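Local structure of putative hydrolase (Chloroflexus aurantiacus J-10-fl, 3CMN) at residues Ala53-Leu58 / Phe177-Thr182; Val304-Leu307 / Leu312-Ala315; Ala326-Ala329 / Phe335-Arg338. The protein is a largely helical putative hydrolase of the zincin-like metallopeptidase family, and so probably a peptidase. All coordinates share one frame; numbering follows the deposited sequence.

Interaction 1. Residues Ala53-Leu58 / Phe177-Thr182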
ATOM      1  N   ALA A  53     -10.672  16.136  -0.356  1.00 36.88           N
ATOM      2  CA  ALA A  53     -11.530  16.909   0.548  1.00 36.98           C
ATOM      3  C   ALA A  53     -12.834  16.164   0.776  1.00 37.13           C
ATOM      4  O   ALA A  53     -13.409  16.195   1.862  1.00 38.57           O
ATOM      5  CB  ALA A  53     -11.819  18.279  -0.039  1.00 37.42           C
ATOM      6  N   LEU A  54     -13.287  15.486  -0.269  1.00 36.34           N
ATOM      7  CA  LEU A  54     -14.503  14.703  -0.222  1.00 36.51           C
ATOM      8  C   LEU A  54     -14.227  13.364   0.470  1.00 38.32           C
ATOM      9  O   LEU A  54     -14.943  12.940   1.392  1.00 38.13           O
ATOM     10  CB  LEU A  54     -14.970  14.426  -1.647  1.00 36.73           C
ATOM     11  CG  LEU A  54     -16.198  13.519  -1.751  1.00 37.95           C
ATOM     12  CD1 LEU A  54     -17.414  14.372  -1.481  1.00 39.71           C
ATOM     13  CD2 LEU A  54     -16.302  12.862  -3.133  1.00 36.88           C
ATOM     14  N   SER A  55     -13.176  12.699  -0.010  1.00 38.92           N
ATOM     15  CA  SER A  55     -12.766  11.394   0.477  1.00 38.78           C
ATOM     16  C   SER A  55     -12.554  11.238   1.967  1.00 37.81           C
ATOM     17  O   SER A  55     -13.172  10.373   2.576  1.00 36.77           O
ATOM     18  CB  SER A  55     -11.495  10.946  -0.247  1.00 39.12           C
ATOM     19  OG  SER A  55     -11.813  10.402  -1.511  1.00 39.48           O
ATOM     20  N   GLU A  56     -11.675  12.058   2.540  1.00 38.43           N
ATOM     21  CA  GLU A  56     -11.369  11.956   3.963  1.00 39.68           C
ATOM     22  C   GLU A  56     -12.623  11.825   4.828  1.00 40.49           C
ATOM     23  O   GLU A  56     -12.727  10.893   5.632  1.00 39.09           O
ATOM     24  CB  GLU A  56     -10.509  13.139   4.430  1.00 39.09           C
ATOM     25  CG  GLU A  56      -9.718  12.810   5.692  1.00 41.16           C
ATOM     26  CD  GLU A  56      -8.748  13.905   6.123  1.00 43.15           C
ATOM     27  OE1 GLU A  56      -8.084  14.505   5.246  1.00 42.37           O
ATOM     28  OE2 GLU A  56      -8.635  14.142   7.351  1.00 45.26           O
ATOM     29  N   PRO A  57     -13.597  12.746   4.668  1.00 42.39           N
ATOM     30  CA  PRO A  57     -14.844  12.702   5.449  1.00 41.82           C
ATOM     31  C   PRO A  57     -15.632  11.401   5.268  1.00 41.62           C
ATOM     32  O   PRO A  57     -16.042  10.784   6.249  1.00 42.16           O
ATOM     33  CB  PRO A  57     -15.624  13.907   4.927  1.00 42.56           C
ATOM     34  CG  PRO A  57     -14.545  14.879   4.549  1.00 43.84           C
ATOM     35  CD  PRO A  57     -13.541  13.974   3.849  1.00 42.60           C
ATOM     36  N   LEU A  58     -15.844  10.990   4.020  1.00 40.64           N
ATOM     37  CA  LEU A  58     -16.593   9.767   3.746  1.00 41.17           C
ATOM     38  C   LEU A  58     -15.950   8.553   4.393  1.00 40.01           C
ATOM     39  O   LEU A  58     -16.645   7.641   4.855  1.00 38.83           O
ATOM     40  CB  LEU A  58     -16.716   9.527   2.234  1.00 41.28           C
ATOM     41  CG  LEU A  58     -17.988  10.037   1.538  1.00 43.92           C
ATOM     42  CD1 LEU A  58     -18.271  11.491   1.920  1.00 43.26           C
ATOM     43  CD2 LEU A  58     -17.818   9.903   0.022  1.00 44.71           C
ATOM     44  N   PHE A 177     -11.701   7.007 -12.531  1.00 34.39           N
ATOM     45  CA  PHE A 177     -10.502   6.291 -12.135  1.00 34.35           C
ATOM     46  C   PHE A 177      -9.684   7.058 -11.095  1.00 34.56           C
ATOM     47  O   PHE A 177      -9.187   6.474 -10.138  1.00 35.70           O
ATOM     48  CB  PHE A 177      -9.630   5.983 -13.342  1.00 34.18           C
ATOM     49  CG  PHE A 177      -8.418   5.171 -13.010  1.00 36.11           C
ATOM     50  CD1 PHE A 177      -8.527   4.008 -12.240  1.00 38.16           C
ATOM     51  CD2 PHE A 177      -7.169   5.555 -13.470  1.00 37.98           C
ATOM     52  CE1 PHE A 177      -7.403   3.237 -11.932  1.00 37.59           C
ATOM     53  CE2 PHE A 177      -6.035   4.798 -13.172  1.00 39.21           C
ATOM     54  CZ  PHE A 177      -6.156   3.631 -12.398  1.00 40.20           C
ATOM     55  N   ARG A 178      -9.553   8.367 -11.272  1.00 32.72           N
ATOM     56  CA  ARG A 178      -8.787   9.159 -10.324  1.00 31.23           C
ATOM     57  C   ARG A 178      -9.483   9.325  -8.979  1.00 30.97           C
ATOM     58  O   ARG A 178      -8.826   9.541  -7.967  1.00 31.82           O
ATOM     59  CB  ARG A 178      -8.422  10.511 -10.942  1.00 29.89           C
ATOM     60  CG  ARG A 178      -7.348  10.363 -11.992  1.00 28.54           C
ATOM     61  CD  ARG A 178      -7.041  11.666 -12.664  1.00 31.27           C
ATOM     62  NE  ARG A 178      -6.011  11.490 -13.680  1.00 31.59           N
ATOM     63  CZ  ARG A 178      -6.183  10.827 -14.814  1.00 31.07           C
ATOM     64  NH1 ARG A 178      -7.353  10.269 -15.094  1.00 31.98           N
ATOM     65  NH2 ARG A 178      -5.177  10.727 -15.670  1.00 33.23           N
ATOM     66  N   LEU A 179     -10.809   9.233  -8.965  1.00 31.68           N
ATOM     67  CA  LEU A 179     -11.534   9.319  -7.706  1.00 30.82           C
ATOM     68  C   LEU A 179     -11.364   7.957  -7.048  1.00 30.09           C
ATOM     69  O   LEU A 179     -11.238   7.854  -5.834  1.00 30.62           O
ATOM     70  CB  LEU A 179     -13.025   9.610  -7.913  1.00 28.95           C
ATOM     71  CG  LEU A 179     -13.856   9.556  -6.616  1.00 29.96           C
ATOM     72  CD1 LEU A 179     -13.304  10.583  -5.614  1.00 26.04           C
ATOM     73  CD2 LEU A 179     -15.331   9.823  -6.910  1.00 30.06           C
ATOM     74  N   TRP A 180     -11.348   6.917  -7.871  1.00 31.90           N
ATOM     75  CA  TRP A 180     -11.174   5.556  -7.395  1.00 34.53           C
ATOM     76  C   TRP A 180      -9.816   5.469  -6.692  1.00 35.16           C
ATOM     77  O   TRP A 180      -9.700   4.909  -5.603  1.00 35.64           O
ATOM     78  CB  TRP A 180     -11.210   4.577  -8.570  1.00 34.80           C
ATOM     79  CG  TRP A 180     -10.986   3.143  -8.171  1.00 37.84           C
ATOM     80  CD1 TRP A 180     -11.926   2.261  -7.727  1.00 38.32           C
ATOM     81  CD2 TRP A 180      -9.733   2.436  -8.150  1.00 39.84           C
ATOM     82  NE1 TRP A 180     -11.342   1.050  -7.436  1.00 39.13           N
ATOM     83  CE2 TRP A 180      -9.999   1.129  -7.685  1.00 40.02           C
ATOM     84  CE3 TRP A 180      -8.414   2.781  -8.479  1.00 41.49           C
ATOM     85  CZ2 TRP A 180      -8.995   0.161  -7.537  1.00 41.78           C
ATOM     86  CZ3 TRP A 180      -7.414   1.817  -8.332  1.00 42.32           C
ATOM     87  CH2 TRP A 180      -7.714   0.523  -7.864  1.00 42.71           C
ATOM     88  N   ILE A 181      -8.801   6.039  -7.330  1.00 34.43           N
ATOM     89  CA  ILE A 181      -7.442   6.055  -6.812  1.00 34.37           C
ATOM     90  C   ILE A 181      -7.320   6.866  -5.536  1.00 34.12           C
ATOM     91  O   ILE A 181      -6.634   6.471  -4.598  1.00 35.59           O
ATOM     92  CB  ILE A 181      -6.473   6.606  -7.877  1.00 35.23           C
ATOM     93  CG1 ILE A 181      -6.198   5.506  -8.903  1.00 36.40           C
ATOM     94  CG2 ILE A 181      -5.180   7.089  -7.238  1.00 35.97           C
ATOM     95  CD1 ILE A 181      -5.414   5.965 -10.084  1.00 36.95           C
ATOM     96  N   THR A 182      -7.985   8.006  -5.503  1.00 33.35           N
ATOM     97  CA  THR A 182      -7.948   8.848  -4.326  1.00 32.95           C
ATOM     98  C   THR A 182      -8.587   8.122  -3.146  1.00 34.76           C
ATOM     99  O   THR A 182      -8.064   8.144  -2.036  1.00 35.26           O
ATOM    100  CB  THR A 182      -8.672  10.176  -4.593  1.00 32.12           C
ATOM    101  OG1 THR A 182      -7.981  10.885  -5.634  1.00 30.02           O
ATOM    102  CG2 THR A 182      -8.724  11.025  -3.336  1.00 27.98           C
TER
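Ser-55 of helix 41-63 meets Thr-182 of helix 174-193 in a contact between two helices of this zincin-like metallopeptidase family member. Helix 174-193 also carries an HExxH pattern, His-184, Glu-185 and His-188, consistent with the metal-binding motif of zincins. No metal is bound to them here. Thr-182 lies near that pattern without touching it.

The tight part of the contact is small and buried. The closest approach is Ser-55 OG to Thr-182 CG2, 3.6 Å. Ser-55 CB follows at 4.2 Å from the same Thr-182 CG2. This is a hydroxyl against a methyl, so no hydrogen bond forms between the helices. Ser-55 OG instead bonds to Met-51 O, one turn earlier on its own helix. Tyr-48 and Met-51 of helix 41-63 also touch Thr-182 and widen the interface.

The other side is looser. Leu-179 CD1 reaches only to 4.4 Å from Ser-55 OG. Leu-54 is exposed, and its CD2 comes no nearer than 4.5 Å to Leu-179 CD1. It rests on Leu-279 of helix 248-279. Helix 41-63 is kinked at Pro-57, whose nitrogen has no hydrogen to give to the preceding turn. The next bond, Leu-58 N to Leu-54 O, is weak.

The methyl of Thr-182 faces Ser-55 because CG2 stands anti to the backbone N. The hydroxyl then lies beside that N and turns back to its own helix. Arg-178 O accepts twice there: Thr-182 N at 3.0 Å, and Thr-182 OG1 at 2.8 Å with a C=O...O angle of 158°.

Interaction 2. Residues Val304-Leu307 / Leu312-Ala315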
ATOM      1  N   VAL A 304       9.658  -6.225  -3.256  1.00 37.26           N
ATOM      2  CA  VAL A 304      10.373  -5.276  -2.408  1.00 38.63           C
ATOM      3  C   VAL A 304      10.731  -5.897  -1.055  1.00 38.76           C
ATOM      4  O   VAL A 304      11.774  -5.588  -0.490  1.00 38.38           O
ATOM      5  CB  VAL A 304       9.551  -3.982  -2.173  1.00 38.87           C
ATOM      6  CG1 VAL A 304      10.408  -2.944  -1.482  1.00 37.69           C
ATOM      7  CG2 VAL A 304       9.044  -3.435  -3.488  1.00 39.09           C
ATOM      8  N   PHE A 305       9.870  -6.765  -0.528  1.00 39.69           N
ATOM      9  CA  PHE A 305      10.166  -7.415   0.748  1.00 40.67           C
ATOM     10  C   PHE A 305      11.374  -8.339   0.602  1.00 40.83           C
ATOM     11  O   PHE A 305      12.317  -8.271   1.389  1.00 41.23           O
ATOM     12  CB  PHE A 305       8.967  -8.229   1.261  1.00 39.84           C
ATOM     13  CG  PHE A 305       7.904  -7.398   1.940  1.00 41.22           C
ATOM     14  CD1 PHE A 305       6.857  -6.842   1.211  1.00 42.54           C
ATOM     15  CD2 PHE A 305       7.953  -7.170   3.316  1.00 42.16           C
ATOM     16  CE1 PHE A 305       5.873  -6.069   1.842  1.00 43.56           C
ATOM     17  CE2 PHE A 305       6.975  -6.400   3.954  1.00 41.91           C
ATOM     18  CZ  PHE A 305       5.936  -5.851   3.215  1.00 42.82           C
ATOM     19  N   ARG A 306      11.341  -9.197  -0.412  1.00 41.86           N
ATOM     20  CA  ARG A 306      12.417 -10.155  -0.660  1.00 42.47           C
ATOM     21  C   ARG A 306      13.745  -9.492  -0.982  1.00 43.22           C
ATOM     22  O   ARG A 306      14.802  -9.992  -0.612  1.00 43.99           O
ATOM     23  CB  ARG A 306      12.032 -11.068  -1.806  1.00 43.13           C
ATOM     24  CG  ARG A 306      10.763 -11.844  -1.558  1.00 45.36           C
ATOM     25  CD  ARG A 306      10.206 -12.279  -2.878  1.00 47.29           C
ATOM     26  NE  ARG A 306       9.058 -13.160  -2.745  1.00 51.08           N
ATOM     27  CZ  ARG A 306       9.093 -14.350  -2.155  1.00 52.27           C
ATOM     28  NH1 ARG A 306      10.219 -14.809  -1.625  1.00 51.97           N
ATOM     29  NH2 ARG A 306       8.002 -15.105  -2.124  1.00 53.65           N
ATOM     30  N   LEU A 307      13.681  -8.373  -1.695  1.00 43.09           N
ATOM     31  CA  LEU A 307      14.865  -7.616  -2.066  1.00 41.14           C
ATOM     32  C   LEU A 307      15.595  -7.159  -0.800  1.00 41.80           C
ATOM     33  O   LEU A 307      16.822  -7.257  -0.701  1.00 39.93           O
ATOM     34  CB  LEU A 307      14.444  -6.403  -2.896  1.00 40.61           C
ATOM     35  CG  LEU A 307      15.532  -5.444  -3.383  1.00 41.91           C
ATOM     36  CD1 LEU A 307      16.555  -6.191  -4.238  1.00 39.64           C
ATOM     37  CD2 LEU A 307      14.884  -4.321  -4.170  1.00 40.43           C
ATOM     38  N   LEU A 312       9.224 -13.589   2.308  1.00 51.54           N
ATOM     39  CA  LEU A 312       7.873 -14.049   2.581  1.00 50.59           C
ATOM     40  C   LEU A 312       7.066 -14.086   1.287  1.00 50.85           C
ATOM     41  O   LEU A 312       7.591 -13.786   0.215  1.00 50.02           O
ATOM     42  CB  LEU A 312       7.210 -13.120   3.593  1.00 49.23           C
ATOM     43  CG  LEU A 312       7.437 -11.619   3.393  1.00 48.13           C
ATOM     44  CD1 LEU A 312       6.685 -11.093   2.175  1.00 45.94           C
ATOM     45  CD2 LEU A 312       6.982 -10.919   4.647  1.00 47.66           C
ATOM     46  N   LYS A 313       5.803 -14.463   1.393  1.00 51.66           N
ATOM     47  CA  LYS A 313       4.942 -14.525   0.222  1.00 52.66           C
ATOM     48  C   LYS A 313       3.580 -13.908   0.510  1.00 53.93           C
ATOM     49  O   LYS A 313       2.863 -14.392   1.375  1.00 55.11           O
ATOM     50  CB  LYS A 313       4.788 -15.970  -0.251  1.00 20.00           C
ATOM     51  CG  LYS A 313       3.903 -16.131  -1.475  1.00 20.00           C
ATOM     52  CD  LYS A 313       3.795 -17.589  -1.889  1.00 20.00           C
ATOM     53  CE  LYS A 313       2.920 -17.750  -3.121  1.00 20.00           C
ATOM     54  NZ  LYS A 313       2.821 -19.172  -3.550  1.00 20.00           N
ATOM     55  N   LEU A 314       3.272 -12.827  -0.184  1.00 54.48           N
ATOM     56  CA  LEU A 314       1.970 -12.175  -0.007  1.00 55.14           C
ATOM     57  C   LEU A 314       0.826 -13.044  -0.536  1.00 55.40           C
ATOM     58  O   LEU A 314       1.097 -13.987  -1.296  1.00 55.82           O
ATOM     59  CB  LEU A 314       1.949 -10.812  -0.704  1.00 54.00           C
ATOM     60  CG  LEU A 314       2.975  -9.781  -0.224  1.00 54.12           C
ATOM     61  CD1 LEU A 314       2.842  -8.484  -1.008  1.00 20.00           C
ATOM     62  CD2 LEU A 314       2.818  -9.523   1.267  1.00 20.00           C
ATOM     63  N   ALA A 315      -0.399 -12.762  -0.152  1.00 56.29           N
ATOM     64  CA  ALA A 315      -1.522 -13.556  -0.627  1.00 57.10           C
ATOM     65  C   ALA A 315      -2.234 -12.870  -1.783  1.00 57.55           C
ATOM     66  O   ALA A 315      -2.368 -11.644  -1.819  1.00 57.03           O
ATOM     67  CB  ALA A 315      -2.494 -13.828   0.509  1.00 57.98           C
TER
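Leu-312 folds back onto Phe-305, in the last turn of helix 283-307. Its side chain can be followed outward. CB stands well back from the helix. CG is nearer, 4.3 Å from Phe-305 CB. The two methyls make the contact. CD1 lies 3.8 Å from Phe-305 CB and 3.9 Å from Phe-305 CG. CD2 reaches ring atom Phe-305 CD2 at 4.1 Å. A chi1 of 42° sets CG between the backbone N and the carbonyl carbon, and this brings the methyls to Phe-305. Ile-257 of helix 248-279 touches both residues, so Leu-312 packs against two helices.

The backbone of Leu-312 meets Arg-306. Its carbonyl O sits over one face of the guanidinium, not in line with an N-H. The angles are too poor for a hydrogen bond, and the fit is too close to be trusted in detail. Arg-306 has sounder partners: a salt bridge from NH1 to Asp-311 and a hydrogen bond from NH2 to Gln-302. Lys-313 extends away.

This is a helix C-terminus followed by a short loop, from which the chain returns to lay an apolar residue against the last helical turn.

Interaction 3. Residues Ala326-Ala329 / Phe335-Arg338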
ATOM      1  N   ALA A 326     -16.847 -11.945   4.632  1.00 44.06           N
ATOM      2  CA  ALA A 326     -17.452 -13.003   5.409  1.00 44.83           C
ATOM      3  C   ALA A 326     -17.927 -12.454   6.754  1.00 46.40           C
ATOM      4  O   ALA A 326     -19.133 -12.324   6.976  1.00 48.19           O
ATOM      5  CB  ALA A 326     -16.449 -14.118   5.625  1.00 46.46           C
ATOM      6  N   VAL A 327     -16.991 -12.104   7.638  1.00 45.06           N
ATOM      7  CA  VAL A 327     -17.365 -11.599   8.958  1.00 43.35           C
ATOM      8  C   VAL A 327     -18.334 -10.423   8.906  1.00 42.33           C
ATOM      9  O   VAL A 327     -19.247 -10.342   9.723  1.00 42.73           O
ATOM     10  CB  VAL A 327     -16.109 -11.222   9.838  1.00 43.57           C
ATOM     11  CG1 VAL A 327     -14.938 -12.098   9.461  1.00 41.42           C
ATOM     12  CG2 VAL A 327     -15.767  -9.745   9.718  1.00 42.79           C
ATOM     13  N   VAL A 328     -18.148  -9.507   7.963  1.00 42.73           N
ATOM     14  CA  VAL A 328     -19.061  -8.370   7.862  1.00 43.37           C
ATOM     15  C   VAL A 328     -20.466  -8.874   7.532  1.00 45.01           C
ATOM     16  O   VAL A 328     -21.452  -8.351   8.032  1.00 45.67           O
ATOM     17  CB  VAL A 328     -18.614  -7.372   6.780  1.00 42.55           C
ATOM     18  CG1 VAL A 328     -19.708  -6.348   6.527  1.00 41.60           C
ATOM     19  CG2 VAL A 328     -17.357  -6.655   7.234  1.00 41.32           C
ATOM     20  N   ALA A 329     -20.556  -9.898   6.691  1.00 46.42           N
ATOM     21  CA  ALA A 329     -21.855 -10.455   6.342  1.00 47.57           C
ATOM     22  C   ALA A 329     -22.441 -11.130   7.578  1.00 48.36           C
ATOM     23  O   ALA A 329     -23.632 -10.987   7.878  1.00 49.73           O
ATOM     24  CB  ALA A 329     -21.710 -11.480   5.213  1.00 47.46           C
ATOM     25  N   PHE A 335     -18.588  -5.093  14.180  1.00 40.11           N
ATOM     26  CA  PHE A 335     -17.896  -6.266  14.703  1.00 38.33           C
ATOM     27  C   PHE A 335     -16.542  -6.395  14.011  1.00 37.61           C
ATOM     28  O   PHE A 335     -15.502  -6.492  14.674  1.00 37.37           O
ATOM     29  CB  PHE A 335     -18.693  -7.545  14.459  1.00 36.07           C
ATOM     30  CG  PHE A 335     -18.135  -8.752  15.180  1.00 35.13           C
ATOM     31  CD1 PHE A 335     -18.470  -9.004  16.509  1.00 34.59           C
ATOM     32  CD2 PHE A 335     -17.250  -9.619  14.543  1.00 32.92           C
ATOM     33  CE1 PHE A 335     -17.928 -10.111  17.192  1.00 34.87           C
ATOM     34  CE2 PHE A 335     -16.707 -10.717  15.211  1.00 33.57           C
ATOM     35  CZ  PHE A 335     -17.046 -10.965  16.538  1.00 33.22           C
ATOM     36  N   ALA A 336     -16.567  -6.390  12.679  1.00 36.38           N
ATOM     37  CA  ALA A 336     -15.358  -6.497  11.866  1.00 36.70           C
ATOM     38  C   ALA A 336     -14.325  -5.397  12.163  1.00 36.49           C
ATOM     39  O   ALA A 336     -13.133  -5.586  11.930  1.00 36.80           O
ATOM     40  CB  ALA A 336     -15.731  -6.466  10.388  1.00 35.79           C
ATOM     41  N   SER A 337     -14.778  -4.250  12.665  1.00 36.21           N
ATOM     42  CA  SER A 337     -13.865  -3.156  12.979  1.00 35.61           C
ATOM     43  C   SER A 337     -12.993  -3.470  14.197  1.00 35.33           C
ATOM     44  O   SER A 337     -12.033  -2.752  14.487  1.00 35.82           O
ATOM     45  CB  SER A 337     -14.638  -1.865  13.243  1.00 35.66           C
ATOM     46  OG  SER A 337     -15.253  -1.890  14.516  1.00 37.73           O
ATOM     47  N   ARG A 338     -13.327  -4.542  14.906  1.00 34.78           N
ATOM     48  CA  ARG A 338     -12.571  -4.942  16.086  1.00 34.53           C
ATOM     49  C   ARG A 338     -11.138  -5.340  15.744  1.00 34.14           C
ATOM     50  O   ARG A 338     -10.255  -5.348  16.608  1.00 32.64           O
ATOM     51  CB  ARG A 338     -13.265  -6.104  16.789  1.00 35.30           C
ATOM     52  CG  ARG A 338     -14.530  -5.707  17.500  1.00 36.55           C
ATOM     53  CD  ARG A 338     -15.114  -6.918  18.159  1.00 38.11           C
ATOM     54  NE  ARG A 338     -16.371  -6.625  18.823  1.00 39.40           N
ATOM     55  CZ  ARG A 338     -17.043  -7.517  19.541  1.00 39.84           C
ATOM     56  NH1 ARG A 338     -16.561  -8.746  19.679  1.00 42.11           N
ATOM     57  NH2 ARG A 338     -18.193  -7.184  20.112  1.00 39.28           N
TER
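Ala-336 receives Val-327 and Val-328 beside the backbone bond Arg-338 N to Phe-335 O, 2.9 Å. This bond spans three residues, as in a 3-10 turn, and leads the chain out of the short helix 333-336. No polar bond joins the two segments.

The contact itself is made of methyl groups. Ala-336 CB points toward helix 319-331 and lies against one methyl from each valine. Val-327 CG2 is 3.3 Å from Ala-336 CB, tighter than usual van der Waals contact. Val-328 CG2 is 3.6 Å from the same CB. Val-327 CG2 also lies 3.9 Å from Ala-336 CA, so it presses on the backbone as well.

The chi1 of Val-327 is -30°, midway between staggered and eclipsed. The short distance may therefore reflect local strain or an imprecise fit. Val-328 has an ordinary staggered torsion, with CG2 anti to the carbonyl carbon, and its contact is relaxed.

Phe-335 CD2 stays 5.0 Å from Val-327 CG2, its nearest approach to that segment. Its ring meets Arg-338 instead. Phe-335 CD1 lies over the centre of the Arg-338 guanidinium, 3.6 Å above its plane. Arg-331 makes a cation-pi contact with the same ring.

The chain bends sharply between helix 319-331 and the one-turn helix 333-336, and the second packs back on the first. Pro-355 of helix 355-363 touches Val-327, and His-270 of helix 248-279 touches Val-328. The small Ala-336 lets the backbones come near, with Val-328 CA and Ala-336 CA 5.8 Å apart. The chemistry implies a contact held by shape and the burial of carbon, without directional bonds.

How the interactions relate
Interactions 1 and 3 are buried and small, while interaction 2 is only partly buried but covers more surface. None has a hydrogen bond between its segments. Interaction 1 joins helices far apart in the chain and sets a hydroxyl against a methyl. Interactions 2 and 3 are local: one brings a loop back on the helix before it, the other packs a one-turn helix on the helix before it. Interaction 3 is purely apolar; interaction 2 also brings the charged Arg-306 near a backbone carbonyl, in a geometry too close to trust. Helix 248-279 touches residues of all three. The contacts do not meet: centres are 23 to 28 Å apart, with 1 and 2 on opposite sides of the chain's centre.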